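Long-range contacts in soluble lytic murein transglycosylase (Escherichia coli, PDB 1QSA), which cleaves the glycosidic bonds between N-acetylmuramic acid and N-acetylglucosamine in peptidoglycan, forming a 1,6-anhydro bond in the muramic acid product: residues R261-D266 with E289-M294; R77-L82 with T102-N107; S462-P467 with Y533-Y538. One frame throughout, in Å; residues are numbered along the deposited sequence.

Contact 1 of 3, residues R261-D266 with E289-M294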
loop_
_atom_site.group_PDB
_atom_site.type_symbol
_atom_site.label_atom_id
_atom_site.label_comp_id
_atom_site.label_asym_id
_atom_site.label_seq_id
_atom_site.Cartn_x
_atom_site.Cartn_y
_atom_site.Cartn_z
ATOM N N ARG A 261 0.083 3.438 23.951
ATOM C CA ARG A 261 -1.259 3.962 24.164
ATOM C C ARG A 261 -1.318 5.153 25.123
ATOM O O ARG A 261 -2.400 5.630 25.447
ATOM C CB ARG A 261 -2.205 2.855 24.654
ATOM C CG ARG A 261 -2.144 1.537 23.879
ATOM C CD ARG A 261 -2.212 1.727 22.370
ATOM N NE ARG A 261 -3.399 2.448 21.934
ATOM C CZ ARG A 261 -3.856 2.433 20.684
ATOM N NH1 ARG A 261 -3.242 1.704 19.757
ATOM N NH2 ARG A 261 -4.943 3.123 20.365
ATOM N N LEU A 262 -0.161 5.612 25.589
ATOM C CA LEU A 262 -0.105 6.756 26.505
ATOM C C LEU A 262 0.584 7.939 25.825
ATOM O O LEU A 262 1.247 8.740 26.477
ATOM C CB LEU A 262 0.624 6.372 27.794
ATOM C CG LEU A 262 -0.110 5.356 28.679
ATOM C CD1 LEU A 262 0.759 4.940 29.855
ATOM C CD2 LEU A 262 -1.433 5.943 29.157
ATOM N N MET A 263 0.423 8.017 24.505
ATOM C CA MET A 263 1.015 9.072 23.684
ATOM C C MET A 263 0.064 10.231 23.420
ATOM O O MET A 263 0.414 11.160 22.688
ATOM C CB MET A 263 1.456 8.506 22.332
ATOM C CG MET A 263 2.637 7.564 22.409
ATOM S SD MET A 263 4.078 8.369 23.127
ATOM C CE MET A 263 5.223 7.007 23.171
ATOM N N GLY A 264 -1.142 10.149 23.975
ATOM C CA GLY A 264 -2.127 11.197 23.778
ATOM C C GLY A 264 -1.876 12.438 24.612
ATOM O O GLY A 264 -1.023 12.456 25.497
ATOM N N ASN A 265 -2.630 13.487 24.310
ATOM C CA ASN A 265 -2.540 14.773 25.012
ATOM C C ASN A 265 -3.164 14.718 26.414
ATOM O O ASN A 265 -2.784 15.466 27.318
ATOM C CB ASN A 265 -3.261 15.847 24.175
ATOM C CG ASN A 265 -4.584 15.341 23.565
ATOM O OD1 ASN A 265 -5.147 14.335 24.005
ATOM N ND2 ASN A 265 -5.075 16.045 22.548
ATOM N N ASP A 266 -4.091 13.780 26.572
ATOM C CA ASP A 266 -4.869 13.555 27.790
ATOM C C ASP A 266 -4.182 12.917 29.000
ATOM O O ASP A 266 -4.684 13.017 30.121
ATOM C CB ASP A 266 -6.074 12.690 27.417
ATOM C CG ASP A 266 -5.663 11.410 26.690
ATOM O OD1 ASP A 266 -5.375 11.472 25.472
ATOM O OD2 ASP A 266 -5.602 10.343 27.341
ATOM N N GLU A 289 11.064 6.292 18.739
ATOM C CA GLU A 289 10.809 7.291 17.696
ATOM C C GLU A 289 9.477 8.004 17.932
ATOM O O GLU A 289 9.359 9.220 17.703
ATOM C CB GLU A 289 10.819 6.644 16.307
ATOM C CG GLU A 289 12.230 6.262 15.847
ATOM C CD GLU A 289 12.242 5.543 14.517
ATOM O OE1 GLU A 289 11.361 4.682 14.286
ATOM O OE2 GLU A 289 13.128 5.842 13.693
ATOM N N ARG A 290 8.461 7.250 18.365
ATOM C CA ARG A 290 7.161 7.864 18.648
ATOM C C ARG A 290 7.315 8.878 19.797
ATOM O O ARG A 290 6.705 9.950 19.765
ATOM C CB ARG A 290 6.103 6.810 19.008
ATOM C CG ARG A 290 4.704 7.398 19.314
ATOM C CD ARG A 290 4.131 8.210 18.141
ATOM N NE ARG A 290 2.863 8.873 18.468
ATOM C CZ ARG A 290 2.757 10.116 18.934
ATOM N NH1 ARG A 290 3.842 10.852 19.126
ATOM N NH2 ARG A 290 1.562 10.636 19.200
ATOM N N ARG A 291 8.168 8.555 20.771
ATOM C CA ARG A 291 8.419 9.443 21.911
ATOM C C ARG A 291 9.174 10.697 21.458
ATOM O O ARG A 291 8.948 11.789 21.987
ATOM C CB ARG A 291 9.183 8.710 23.010
ATOM C CG ARG A 291 9.346 9.519 24.292
ATOM C CD ARG A 291 8.012 10.033 24.805
ATOM N NE ARG A 291 8.145 10.852 26.018
ATOM C CZ ARG A 291 8.391 12.158 26.017
ATOM N NH1 ARG A 291 8.591 12.805 24.870
ATOM N NH2 ARG A 291 8.484 12.809 27.175
ATOM N N VAL A 292 10.094 10.534 20.503
ATOM C CA VAL A 292 10.831 11.672 19.936
ATOM C C VAL A 292 9.814 12.586 19.244
ATOM O O VAL A 292 9.887 13.821 19.349
ATOM C CB VAL A 292 11.878 11.200 18.871
ATOM C CG1 VAL A 292 12.413 12.378 18.070
ATOM C CG2 VAL A 292 13.034 10.450 19.553
ATOM N N ARG A 293 8.868 11.981 18.530
ATOM C CA ARG A 293 7.846 12.768 17.835
ATOM C C ARG A 293 6.958 13.529 18.807
ATOM O O ARG A 293 6.546 14.654 18.507
ATOM C CB ARG A 293 7.027 11.900 16.874
ATOM C CG ARG A 293 7.853 11.450 15.661
ATOM C CD ARG A 293 7.032 10.781 14.566
ATOM N NE ARG A 293 7.886 10.542 13.397
ATOM C CZ ARG A 293 8.530 9.400 13.145
ATOM N NH1 ARG A 293 8.323 8.328 13.894
ATOM N NH2 ARG A 293 9.318 9.303 12.081
ATOM N N MET A 294 6.721 12.951 19.983
ATOM C CA MET A 294 5.925 13.624 21.015
ATOM C C MET A 294 6.660 14.894 21.466
ATOM O O MET A 294 6.049 15.945 21.659
ATOM C CB MET A 294 5.697 12.711 22.223
ATOM C CG MET A 294 4.997 13.435 23.385
ATOM S SD MET A 294 4.657 12.355 24.769
ATOM C CE MET A 294 3.037 11.792 24.350
#
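Met-263 and Met-294 bring the two backbones nearest, CA to CA 7.2 Å, where the loop 261-266 passes alongside the helical run 289-294. Met-263 carries the loop's share of the contact. Its chain reaches toward the helix and bends at chi2 (-59°), sliding past Arg-290 in the opposite direction, with CG of Met-263 3.7 Å from CG of Arg-290. Nearer the loop backbone, CB of Met-263 lies over one face of the Arg-290 guanidinium, offset toward its rim, so a charged group is packed here by its flat side. No hydrogen bond crosses between the segments. Here, in the alpha-superhelix, the loop between helices 248-260 and 269-280 packs against helix 285-298, and Ile-279 of helix 269-280 also touches Met-263. From the helix side Met-294 extends its chain, CG anti to the backbone N (chi1 174°), and turns only at its end. That brings CE of Met-294 within 3.8 Å of SD of Met-263 and, more tightly, 3.5 Å from CA of Met-263. The SD of Met-294 sits over one face of the Arg-291 guanidinium, whose NE forms a salt bridge with Asp-276.

Contact 2 of 3, residues R77-L82 with T102-N107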
loop_
_atom_site.group_PDB
_atom_site.type_symbol
_atom_site.label_atom_id
_atom_site.label_comp_id
_atom_site.label_asym_id
_atom_site.label_seq_id
_atom_site.Cartn_x
_atom_site.Cartn_y
_atom_site.Cartn_z
ATOM N N ARG A 77 -7.152 -20.046 -13.272
ATOM C CA ARG A 77 -8.607 -20.032 -13.419
ATOM C C ARG A 77 -9.128 -21.379 -13.957
ATOM O O ARG A 77 -10.126 -21.921 -13.455
ATOM C CB ARG A 77 -9.035 -18.897 -14.346
ATOM C CG ARG A 77 -10.540 -18.795 -14.544
ATOM C CD ARG A 77 -10.898 -17.582 -15.401
ATOM N NE ARG A 77 -12.326 -17.548 -15.706
ATOM C CZ ARG A 77 -12.939 -16.554 -16.352
ATOM N NH1 ARG A 77 -12.249 -15.499 -16.778
ATOM N NH2 ARG A 77 -14.248 -16.621 -16.586
ATOM N N PHE A 78 -8.415 -21.958 -14.922
ATOM C CA PHE A 78 -8.856 -23.232 -15.480
ATOM C C PHE A 78 -8.603 -24.378 -14.502
ATOM O O PHE A 78 -9.333 -25.373 -14.496
ATOM C CB PHE A 78 -8.235 -23.516 -16.837
ATOM C CG PHE A 78 -8.971 -24.574 -17.602
ATOM C CD1 PHE A 78 -10.327 -24.410 -17.897
ATOM C CD2 PHE A 78 -8.324 -25.740 -18.005
ATOM C CE1 PHE A 78 -11.033 -25.410 -18.597
ATOM C CE2 PHE A 78 -9.022 -26.738 -18.700
ATOM C CZ PHE A 78 -10.376 -26.563 -18.991
ATOM N N VAL A 79 -7.561 -24.255 -13.680
ATOM C CA VAL A 79 -7.307 -25.273 -12.657
ATOM C C VAL A 79 -8.530 -25.298 -11.745
ATOM O O VAL A 79 -9.050 -26.366 -11.409
ATOM C CB VAL A 79 -6.037 -24.950 -11.842
ATOM C CG1 VAL A 79 -6.076 -25.653 -10.471
ATOM C CG2 VAL A 79 -4.814 -25.427 -12.599
ATOM N N ASN A 80 -9.031 -24.118 -11.393
ATOM C CA ASN A 80 -10.211 -24.034 -10.536
ATOM C C ASN A 80 -11.452 -24.618 -11.254
ATOM O O ASN A 80 -12.308 -25.246 -10.616
ATOM C CB ASN A 80 -10.432 -22.591 -10.059
ATOM C CG ASN A 80 -9.318 -22.114 -9.140
ATOM O OD1 ASN A 80 -8.642 -22.921 -8.519
ATOM N ND2 ASN A 80 -9.103 -20.803 -9.075
ATOM N N GLU A 81 -11.541 -24.439 -12.573
ATOM C CA GLU A 81 -12.665 -24.991 -13.341
ATOM C C GLU A 81 -12.602 -26.519 -13.345
ATOM O O GLU A 81 -13.614 -27.188 -13.137
ATOM C CB GLU A 81 -12.677 -24.445 -14.780
ATOM C CG GLU A 81 -13.617 -25.177 -15.775
ATOM C CD GLU A 81 -15.079 -25.280 -15.313
ATOM O OE1 GLU A 81 -15.533 -24.472 -14.468
ATOM O OE2 GLU A 81 -15.783 -26.180 -15.816
ATOM N N LEU A 82 -11.406 -27.072 -13.549
ATOM C CA LEU A 82 -11.245 -28.525 -13.546
ATOM C C LEU A 82 -11.584 -29.066 -12.154
ATOM O O LEU A 82 -12.175 -30.135 -12.031
ATOM C CB LEU A 82 -9.835 -28.926 -14.000
ATOM C CG LEU A 82 -9.577 -28.630 -15.486
ATOM C CD1 LEU A 82 -8.106 -28.820 -15.789
ATOM C CD2 LEU A 82 -10.431 -29.523 -16.383
ATOM N N THR A 102 -3.397 -18.939 -4.732
ATOM C CA THR A 102 -3.621 -19.772 -3.564
ATOM C C THR A 102 -4.786 -20.718 -3.782
ATOM O O THR A 102 -4.669 -21.913 -3.478
ATOM C CB THR A 102 -3.889 -18.930 -2.311
ATOM O OG1 THR A 102 -2.804 -18.017 -2.137
ATOM C CG2 THR A 102 -3.970 -19.825 -1.089
ATOM N N GLU A 103 -5.874 -20.216 -4.366
ATOM C CA GLU A 103 -7.056 -21.045 -4.617
ATOM C C GLU A 103 -6.705 -22.220 -5.532
ATOM O O GLU A 103 -7.045 -23.369 -5.232
ATOM C CB GLU A 103 -8.203 -20.230 -5.215
ATOM C CG GLU A 103 -9.479 -21.044 -5.378
ATOM C CD GLU A 103 -10.622 -20.251 -5.989
ATOM O OE1 GLU A 103 -10.481 -19.023 -6.204
ATOM O OE2 GLU A 103 -11.670 -20.868 -6.272
ATOM N N ALA A 104 -5.965 -21.942 -6.607
ATOM C CA ALA A 104 -5.537 -22.999 -7.533
ATOM C C ALA A 104 -4.596 -23.987 -6.824
ATOM O O ALA A 104 -4.640 -25.189 -7.101
ATOM C CB ALA A 104 -4.849 -22.399 -8.772
ATOM N N GLN A 105 -3.761 -23.500 -5.904
ATOM C CA GLN A 105 -2.840 -24.381 -5.174
ATOM C C GLN A 105 -3.623 -25.326 -4.265
ATOM O O GLN A 105 -3.286 -26.510 -4.158
ATOM C CB GLN A 105 -1.834 -23.559 -4.375
ATOM C CG GLN A 105 -0.827 -22.838 -5.277
ATOM C CD GLN A 105 -0.035 -21.777 -4.538
ATOM O OE1 GLN A 105 -0.133 -21.647 -3.316
ATOM N NE2 GLN A 105 0.774 -21.024 -5.277
ATOM N N CYS A 106 -4.670 -24.801 -3.624
ATOM C CA CYS A 106 -5.530 -25.614 -2.760
ATOM C C CYS A 106 -6.100 -26.763 -3.596
ATOM O O CYS A 106 -6.116 -27.917 -3.175
ATOM C CB CYS A 106 -6.705 -24.800 -2.233
ATOM S SG CYS A 106 -6.298 -23.406 -1.129
ATOM N N ASN A 107 -6.556 -26.440 -4.798
ATOM C CA ASN A 107 -7.134 -27.452 -5.672
ATOM C C ASN A 107 -6.101 -28.436 -6.227
ATOM O O ASN A 107 -6.379 -29.632 -6.374
ATOM C CB ASN A 107 -7.931 -26.775 -6.791
ATOM C CG ASN A 107 -9.261 -26.231 -6.293
ATOM O OD1 ASN A 107 -9.954 -26.888 -5.508
ATOM N ND2 ASN A 107 -9.636 -25.050 -6.759
#
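Asn-80 meets Asn-107 and Glu-103 where helix 69-84 crosses helix 102-114; the axes of the two short segments approach to 8.7 Å with their directions 39° apart. The close-packed part is centred on Ala-104, whose CA is 5.7 Å from the CA of Asn-80. Val-79 swings CG1 anti to its own nitrogen (chi1 158°), which sets that methyl 3.9 Å from CB of Ala-104 and also against the Ala-104 carbonyl oxygen. Leu-91 and Phe-94 of helix 88-94 pack on Val-79 as well. Such helix-on-helix packing builds the alpha-superhelix, and here a disulfide from Cys-106 to Cys-139 ties the second helix on to helix 138-148. Beside the apolar patch, ND2 of Asn-107 donates to OD1 of Asn-80 at 2.9 Å, coming from above the carbonyl plane while the acceptor lies in the amide plane of Asn-107. The other end of that amide, OD1, is bonded to Lys-141. The looser side, where Asn-80 and Glu-103 are both partly exposed, has the Glu-103 carboxylate stacked on the Asn-80 amide, planes 20° apart, with CD of Glu-103 3.5 Å from ND2 of Asn-80 and no hydrogen bond between them. With a leucine at Asn-80, ND2 of Asn-107 would probably lose its acceptor and the Glu-103 carboxylate the amide it lies against.

Contact 3 of 3, residues S462-P467 with Y533-Y538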
loop_
_atom_site.group_PDB
_atom_site.type_symbol
_atom_site.label_atom_id
_atom_site.label_comp_id
_atom_site.label_asym_id
_atom_site.label_seq_id
_atom_site.Cartn_x
_atom_site.Cartn_y
_atom_site.Cartn_z
ATOM N N SER A 462 -6.662 27.803 -12.605
ATOM C CA SER A 462 -6.594 29.235 -12.946
ATOM C C SER A 462 -7.497 30.128 -12.089
ATOM O O SER A 462 -7.123 31.266 -11.750
ATOM C CB SER A 462 -6.919 29.453 -14.429
ATOM O OG SER A 462 -8.226 29.004 -14.735
ATOM N N GLY A 463 -8.675 29.620 -11.734
ATOM C CA GLY A 463 -9.596 30.393 -10.921
ATOM C C GLY A 463 -9.540 30.013 -9.451
ATOM O O GLY A 463 -10.452 30.333 -8.698
ATOM N N LYS A 464 -8.490 29.304 -9.047
ATOM C CA LYS A 464 -8.353 28.882 -7.651
ATOM C C LYS A 464 -7.040 29.395 -7.074
ATOM O O LYS A 464 -6.202 29.901 -7.808
ATOM C CB LYS A 464 -8.397 27.354 -7.570
ATOM C CG LYS A 464 -9.683 26.766 -8.132
ATOM C CD LYS A 464 -9.693 25.257 -7.996
ATOM C CE LYS A 464 -11.044 24.659 -8.385
ATOM N NZ LYS A 464 -11.377 24.856 -9.836
ATOM N N GLU A 465 -6.879 29.312 -5.757
ATOM C CA GLU A 465 -5.639 29.749 -5.128
ATOM C C GLU A 465 -4.576 28.646 -5.071
ATOM O O GLU A 465 -3.384 28.933 -5.011
ATOM C CB GLU A 465 -5.923 30.271 -3.721
ATOM C CG GLU A 465 -6.968 31.389 -3.692
ATOM C CD GLU A 465 -7.466 31.671 -2.295
ATOM O OE1 GLU A 465 -8.219 30.838 -1.754
ATOM O OE2 GLU A 465 -7.090 32.725 -1.723
ATOM N N ILE A 466 -5.003 27.384 -5.072
ATOM C CA ILE A 466 -4.043 26.277 -5.077
ATOM C C ILE A 466 -3.184 26.366 -6.341
ATOM O O ILE A 466 -3.703 26.615 -7.437
ATOM C CB ILE A 466 -4.743 24.863 -5.059
ATOM C CG1 ILE A 466 -5.847 24.768 -6.128
ATOM C CG2 ILE A 466 -5.260 24.544 -3.648
ATOM C CD1 ILE A 466 -6.310 23.323 -6.386
ATOM N N PRO A 467 -1.852 26.276 -6.195
ATOM C CA PRO A 467 -0.973 26.343 -7.372
ATOM C C PRO A 467 -1.173 25.124 -8.287
ATOM O O PRO A 467 -1.493 24.027 -7.818
ATOM C CB PRO A 467 0.426 26.306 -6.754
ATOM C CG PRO A 467 0.237 26.912 -5.409
ATOM C CD PRO A 467 -1.075 26.292 -4.947
ATOM N N TYR A 533 -12.125 20.142 -4.214
ATOM C CA TYR A 533 -11.984 19.754 -2.805
ATOM C C TYR A 533 -10.642 20.231 -2.242
ATOM O O TYR A 533 -10.568 20.733 -1.112
ATOM C CB TYR A 533 -12.123 18.242 -2.625
ATOM C CG TYR A 533 -12.197 17.848 -1.157
ATOM C CD1 TYR A 533 -13.276 18.252 -0.364
ATOM C CD2 TYR A 533 -11.143 17.172 -0.543
ATOM C CE1 TYR A 533 -13.292 18.002 1.018
ATOM C CE2 TYR A 533 -11.153 16.916 0.843
ATOM C CZ TYR A 533 -12.222 17.340 1.607
ATOM O OH TYR A 533 -12.195 17.161 2.981
ATOM N N LEU A 534 -9.585 20.108 -3.046
ATOM C CA LEU A 534 -8.251 20.535 -2.613
ATOM C C LEU A 534 -8.251 22.037 -2.317
ATOM O O LEU A 534 -7.712 22.475 -1.296
ATOM C CB LEU A 534 -7.223 20.181 -3.690
ATOM C CG LEU A 534 -5.743 20.390 -3.322
ATOM C CD1 LEU A 534 -5.360 19.548 -2.103
ATOM C CD2 LEU A 534 -4.868 20.052 -4.522
ATOM N N GLN A 535 -8.915 22.817 -3.171
ATOM C CA GLN A 535 -9.020 24.265 -2.964
ATOM C C GLN A 535 -9.812 24.549 -1.674
ATOM O O GLN A 535 -9.468 25.453 -0.911
ATOM C CB GLN A 535 -9.713 24.922 -4.173
ATOM C CG GLN A 535 -10.167 26.372 -3.950
ATOM C CD GLN A 535 -9.049 27.336 -3.603
ATOM O OE1 GLN A 535 -7.913 27.198 -4.057
ATOM N NE2 GLN A 535 -9.383 28.347 -2.812
ATOM N N TYR A 536 -10.838 23.741 -1.411
ATOM C CA TYR A 536 -11.649 23.896 -0.208
ATOM C C TYR A 536 -10.793 23.742 1.056
ATOM O O TYR A 536 -10.803 24.628 1.913
ATOM C CB TYR A 536 -12.808 22.887 -0.204
ATOM C CG TYR A 536 -13.511 22.743 1.137
ATOM C CD1 TYR A 536 -14.189 23.810 1.724
ATOM C CD2 TYR A 536 -13.476 21.533 1.823
ATOM C CE1 TYR A 536 -14.820 23.663 2.981
ATOM C CE2 TYR A 536 -14.095 21.383 3.060
ATOM C CZ TYR A 536 -14.762 22.440 3.628
ATOM O OH TYR A 536 -15.392 22.250 4.840
ATOM N N VAL A 537 -10.039 22.648 1.169
ATOM C CA VAL A 537 -9.210 22.467 2.368
ATOM C C VAL A 537 -8.044 23.467 2.408
ATOM O O VAL A 537 -7.599 23.870 3.482
ATOM C CB VAL A 537 -8.738 20.990 2.579
ATOM C CG1 VAL A 537 -9.950 20.084 2.857
ATOM C CG2 VAL A 537 -7.951 20.485 1.396
ATOM N N TYR A 538 -7.575 23.884 1.236
ATOM C CA TYR A 538 -6.491 24.859 1.151
ATOM C C TYR A 538 -6.921 26.209 1.772
ATOM O O TYR A 538 -6.278 26.710 2.696
ATOM C CB TYR A 538 -6.064 25.033 -0.312
ATOM C CG TYR A 538 -4.822 25.884 -0.549
ATOM C CD1 TYR A 538 -3.553 25.432 -0.168
ATOM C CD2 TYR A 538 -4.911 27.111 -1.210
ATOM C CE1 TYR A 538 -2.404 26.181 -0.452
ATOM C CE2 TYR A 538 -3.770 27.866 -1.500
ATOM C CZ TYR A 538 -2.519 27.384 -1.115
ATOM O OH TYR A 538 -1.384 28.109 -1.384
HETATM O O HOH W 1 -1.380 30.462 -2.876
#
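The ring of Tyr-538 takes CG2 of Ile-466 over one face, near its root, 3.4 Å from CG of Tyr-538. CA of Ile-466 also makes a CH-pi contact, 4.3 Å from the ring centroid and 25° off the normal. At the ring edge, in plane, lie CB of Glu-465 and a water that donates to OH of Tyr-538 and, weakly, to the carbonyl oxygen of Glu-465. Both segments belong to the lysozyme-like Slt domain: the loop 462-467 leads into helix 468-479, which carries the predicted active-site Glu-478, with Pro-467 at its N-cap position, and rests on helix 523-540.

The second flat group is the amide of Gln-535, which binds the loop through two backbone N-H groups, with a third bond to one modelled conformer of Glu-465. The two N-H groups converge on OE1 of Gln-535: that of Ile-466 at 3.1 Å, almost in line with the C=O bond, and that of Glu-465 at 2.9 Å, from well above the carbonyl plane and less straight. With CG anti to the backbone N (chi1 167°) and a bend at chi2, the Gln-535 chain directs its amide at these successive N-H groups. In that one of the two Glu-465 conformers, NE2 of Gln-535 donates to the anti lone pair of OE1 of Glu-465 at 2.9 Å, with that oxygen in the plane of the amide; OE2 makes a weak bond to Asn-543. Lys-464 crosses the Gln-535 chain with its aliphatic part, CD of Lys-464 3.8 Å from CB of Gln-535, and sends NZ on to the carbonyl oxygen of Tyr-460. Deeper in, beside Tyr-552 and Met-495, which also touch Leu-534, CD1 of Ile-466 rests 4.0 Å from CD2 of Leu-534.

Overall arrangement
The three contacts follow one another along the chain without interleaving: contact 2 first, then contact 1, then contact 3. None touches another. Contacts 1 and 2 both belong to the alpha-superhelix, yet their centres are 48 Å apart, on opposite sides of the chain's centre. Contact 3 lies in the Slt domain, its centre 33 Å from that of contact 1 and 50 Å from that of contact 2. It is the one close to the predicted active site: the side chain of Leu-534 is about 8 Å from that of Glu-478, and a sulfate, probably from the crystallisation liquor, is about 4 Å from the side chain of Pro-467. Contacts 1 and 2 lie away from that site.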